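Local structure of Bd3459 (Bdellovibrio bacteriovorus, 5CEC) at residues A[124-129]-A[204-209]. The protein is a predatory endopeptidase of the S13 peptidase family, probably cleaving peptide bonds of peptidoglycan, and forms a complex with the ankyrin-repeat immunity protein Bd3460. The protein carries 1 engineered substitution. Numbering follows the deposited sequence.
Sequences LISELN and QMSNRP
S126, on helix 118-130, touches through its hydroxyl the loop between helix 188-200 and strand 212-218. OG accepts a hydrogen bond from the backbone N of S206 at 2.8 Å, nearly straight with an N-H...O angle of 161°. What brings the oxygen there is its setting anti to the backbone N (chi1 171°), which also lays it 3.4 Å from CA of M205. S206 folds its own hydroxyl back beside the helix, OG standing 3.6 Å from CA of S126. About one turn further along, N129 rests OD1 against the backbone of P209, 3.3 Å from CA, while its ND2 end is held by the carbonyl oxygens of K210 and I133. I125 adds an apolar touch: CG2 meets CB of P209 at 4.1 Å, side chains crossing at about a right angle. A water widens the polar link, accepting from OG of S126 at 2.6 Å and donating to the carbonyl O of Q204 and to OE2 of E127, itself paired with R130. Helix 118-130 is the beta-alpha-beta crossover between parallel neighbours 104-109 and 135-141; L124 and L128 pack on L94 of that sheet, which the loop joins at edge strand 212-218. Donating to the water while accepting from N of S206, the S126 hydroxyl uses both its roles, and one buried oxygen pins an irregular loop to the helix directly and through one bound water.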
ATOM      1  N   LEU A 124      -4.634  23.166  -7.410  1.00 15.46           N
ATOM      2  CA  LEU A 124      -5.698  24.153  -7.532  1.00 16.54           C
ATOM      3  C   LEU A 124      -5.168  25.579  -7.327  1.00 16.86           C
ATOM      4  O   LEU A 124      -5.558  26.498  -8.055  1.00 17.17           O
ATOM      5  CB  LEU A 124      -6.851  23.863  -6.571  1.00 16.22           C
ATOM      6  CG  LEU A 124      -7.976  24.901  -6.489  1.00 16.49           C
ATOM      7  CD1 LEU A 124      -8.523  25.200  -7.878  1.00 17.23           C
ATOM      8  CD2 LEU A 124      -9.062  24.467  -5.547  1.00 17.88           C
ATOM      9  N   ILE A 125      -4.314  25.752  -6.322  1.00 16.40           N
ATOM     10  CA  ILE A 125      -3.751  27.075  -6.057  1.00 17.56           C
ATOM     11  C   ILE A 125      -2.887  27.549  -7.215  1.00 18.86           C
ATOM     12  O   ILE A 125      -2.981  28.728  -7.624  1.00 19.74           O
ATOM     13  CB  ILE A 125      -3.034  27.124  -4.701  1.00 18.09           C
ATOM     14  CG1 ILE A 125      -4.047  26.947  -3.575  1.00 19.59           C
ATOM     15  CG2 ILE A 125      -2.284  28.437  -4.517  1.00 19.86           C
ATOM     16  CD1 ILE A 125      -3.458  26.531  -2.261  1.00 21.36           C
ATOM     17  N   SER A 126      -2.046  26.659  -7.727  1.00 18.41           N
ATOM     18  CA  SER A 126      -1.282  26.959  -8.947  1.00 18.55           C
ATOM     19  C   SER A 126      -2.220  27.410 -10.097  1.00 18.98           C
ATOM     20  O   SER A 126      -1.962  28.406 -10.783  1.00 19.95           O
ATOM     21  CB  SER A 126      -0.484  25.730  -9.381  1.00 19.69           C
ATOM     22  OG  SER A 126       0.097  25.926 -10.644  1.00 20.45           O
ATOM     23  N   GLU A 127      -3.316  26.693 -10.272  1.00 17.70           N
ATOM     24  CA  GLU A 127      -4.281  27.036 -11.314  1.00 18.88           C
ATOM     25  C   GLU A 127      -4.971  28.362 -11.064  1.00 18.98           C
ATOM     26  O   GLU A 127      -5.155  29.128 -12.008  1.00 20.01           O
ATOM     27  CB  GLU A 127      -5.332  25.932 -11.445  1.00 17.83           C
ATOM     28  CG  GLU A 127      -4.787  24.719 -12.191  1.00 18.45           C
ATOM     29  CD  GLU A 127      -4.453  25.082 -13.617  1.00 19.68           C
ATOM     30  OE1 GLU A 127      -5.400  25.200 -14.405  1.00 20.65           O
ATOM     31  OE2 GLU A 127      -3.271  25.379 -13.938  1.00 21.61           O
ATOM     32  N   LEU A 128      -5.382  28.629  -9.824  1.00 18.71           N
ATOM     33  CA  LEU A 128      -5.965  29.934  -9.502  1.00 19.50           C
ATOM     34  C   LEU A 128      -4.978  31.031  -9.875  1.00 19.98           C
ATOM     35  O   LEU A 128      -5.353  32.007 -10.549  1.00 20.32           O
ATOM     36  CB  LEU A 128      -6.376  30.016  -8.023  1.00 20.35           C
ATOM     37  CG  LEU A 128      -7.557  29.108  -7.637  1.00 20.24           C
ATOM     38  CD1 LEU A 128      -7.678  29.039  -6.124  1.00 21.73           C
ATOM     39  CD2 LEU A 128      -8.867  29.542  -8.236  1.00 22.30           C
ATOM     40  N   ASN A 129      -3.720  30.860  -9.459  1.00 20.40           N
ATOM     41  CA  ASN A 129      -2.696  31.842  -9.810  1.00 20.17           C
ATOM     42  C   ASN A 129      -2.501  32.000 -11.325  1.00 21.42           C
ATOM     43  O   ASN A 129      -2.336  33.115 -11.817  1.00 23.60           O
ATOM     44  CB  ASN A 129      -1.355  31.514  -9.152  1.00 20.82           C
ATOM     45  CG  ASN A 129      -1.312  31.776  -7.650  1.00 21.70           C
ATOM     46  OD1 ASN A 129      -0.253  31.570  -7.061  1.00 25.37           O
ATOM     47  ND2 ASN A 129      -2.396  32.219  -7.035  1.00 22.50           N
ATOM     48  N   GLN A 204       2.040  21.451 -16.118  1.00 22.49           N
ATOM     49  CA  GLN A 204       2.670  22.699 -15.730  1.00 23.28           C
ATOM     50  C   GLN A 204       2.112  23.211 -14.414  1.00 21.61           C
ATOM     51  O   GLN A 204       0.908  23.119 -14.167  1.00 22.93           O
ATOM     52  CB  GLN A 204       2.430  23.728 -16.835  1.00 28.91           C
ATOM     53  CG  GLN A 204       2.953  25.124 -16.602  1.00 36.10           C
ATOM     54  CD  GLN A 204       2.378  26.089 -17.618  1.00 42.55           C
ATOM     55  OE1 GLN A 204       2.517  25.882 -18.826  1.00 49.09           O
ATOM     56  NE2 GLN A 204       1.696  27.129 -17.135  1.00 45.18           N
ATOM     57  N   MET A 205       2.992  23.717 -13.564  1.00 22.98           N
ATOM     58  CA  MET A 205       2.625  24.316 -12.284  1.00 21.38           C
ATOM     59  C   MET A 205       3.385  25.621 -12.084  1.00 22.17           C
ATOM     60  O   MET A 205       4.496  25.795 -12.610  1.00 24.37           O
ATOM     61  CB  MET A 205       2.855  23.333 -11.134  1.00 21.87           C
ATOM     62  CG  MET A 205       1.966  22.101 -11.211  1.00 23.18           C
ATOM     63  SD  MET A 205       2.143  21.006  -9.804  1.00 22.86           S
ATOM     64  CE  MET A 205       1.379  21.962  -8.511  1.00 22.66           C
ATOM     65  N   SER A 206       2.798  26.497 -11.278  1.00 22.30           N
ATOM     66  CA  SER A 206       3.380  27.791 -10.982  1.00 24.24           C
ATOM     67  C   SER A 206       4.663  27.636 -10.144  1.00 25.50           C
ATOM     68  O   SER A 206       4.809  26.690  -9.387  1.00 25.57           O
ATOM     69  CB  SER A 206       2.349  28.681 -10.290  1.00 29.64           C
ATOM     70  OG  SER A 206       2.111  28.288  -8.973  1.00 40.08           O
ATOM     71  N   ASN A 207       5.605  28.556 -10.324  1.00 27.22           N
ATOM     72  CA  ASN A 207       6.825  28.527  -9.534  1.00 28.96           C
ATOM     73  C   ASN A 207       6.630  29.016  -8.087  1.00 30.80           C
ATOM     74  O   ASN A 207       7.338  28.561  -7.197  1.00 34.93           O
ATOM     75  CB  ASN A 207       7.945  29.311 -10.242  1.00 32.50           C
ATOM     76  CG  ASN A 207       8.304  28.721 -11.609  1.00 34.70           C
ATOM     77  OD1 ASN A 207       8.481  27.505 -11.747  1.00 38.81           O
ATOM     78  ND2 ASN A 207       8.410  29.583 -12.629  1.00 38.76           N
ATOM     79  N   ARG A 208       5.694  29.939  -7.858  1.00 31.14           N
ATOM     80  CA  ARG A 208       5.546  30.645  -6.571  1.00 32.57           C
ATOM     81  C   ARG A 208       4.082  30.743  -6.199  1.00 29.89           C
ATOM     82  O   ARG A 208       3.517  31.824  -6.152  1.00 33.11           O
ATOM     83  CB  ARG A 208       6.093  32.083  -6.684  1.00 38.67           C
ATOM     84  CG  ARG A 208       7.576  32.225  -6.927  1.00 46.41           C
ATOM     85  CD  ARG A 208       8.332  32.586  -5.650  1.00 51.73           C
ATOM     86  NE  ARG A 208       9.773  32.639  -5.889  1.00 59.16           N
ATOM     87  CZ  ARG A 208      10.564  31.576  -6.054  1.00 62.50           C
ATOM     88  NH1 ARG A 208      10.085  30.333  -6.010  1.00 63.34           N
ATOM     89  NH2 ARG A 208      11.863  31.757  -6.272  1.00 66.78           N
ATOM     90  N   PRO A 209       3.443  29.607  -5.934  1.00 25.39           N
ATOM     91  CA  PRO A 209       2.025  29.626  -5.654  1.00 24.29           C
ATOM     92  C   PRO A 209       1.670  30.344  -4.355  1.00 22.61           C
ATOM     93  O   PRO A 209       2.309  30.113  -3.327  1.00 24.52           O
ATOM     94  CB  PRO A 209       1.707  28.136  -5.511  1.00 23.49           C
ATOM     95  CG  PRO A 209       2.964  27.575  -4.935  1.00 25.13           C
ATOM     96  CD  PRO A 209       4.030  28.281  -5.707  1.00 26.53           C
TER
HETATM   97  O   HOH W   1      -0.870  24.918 -12.859  1.00 26.02           O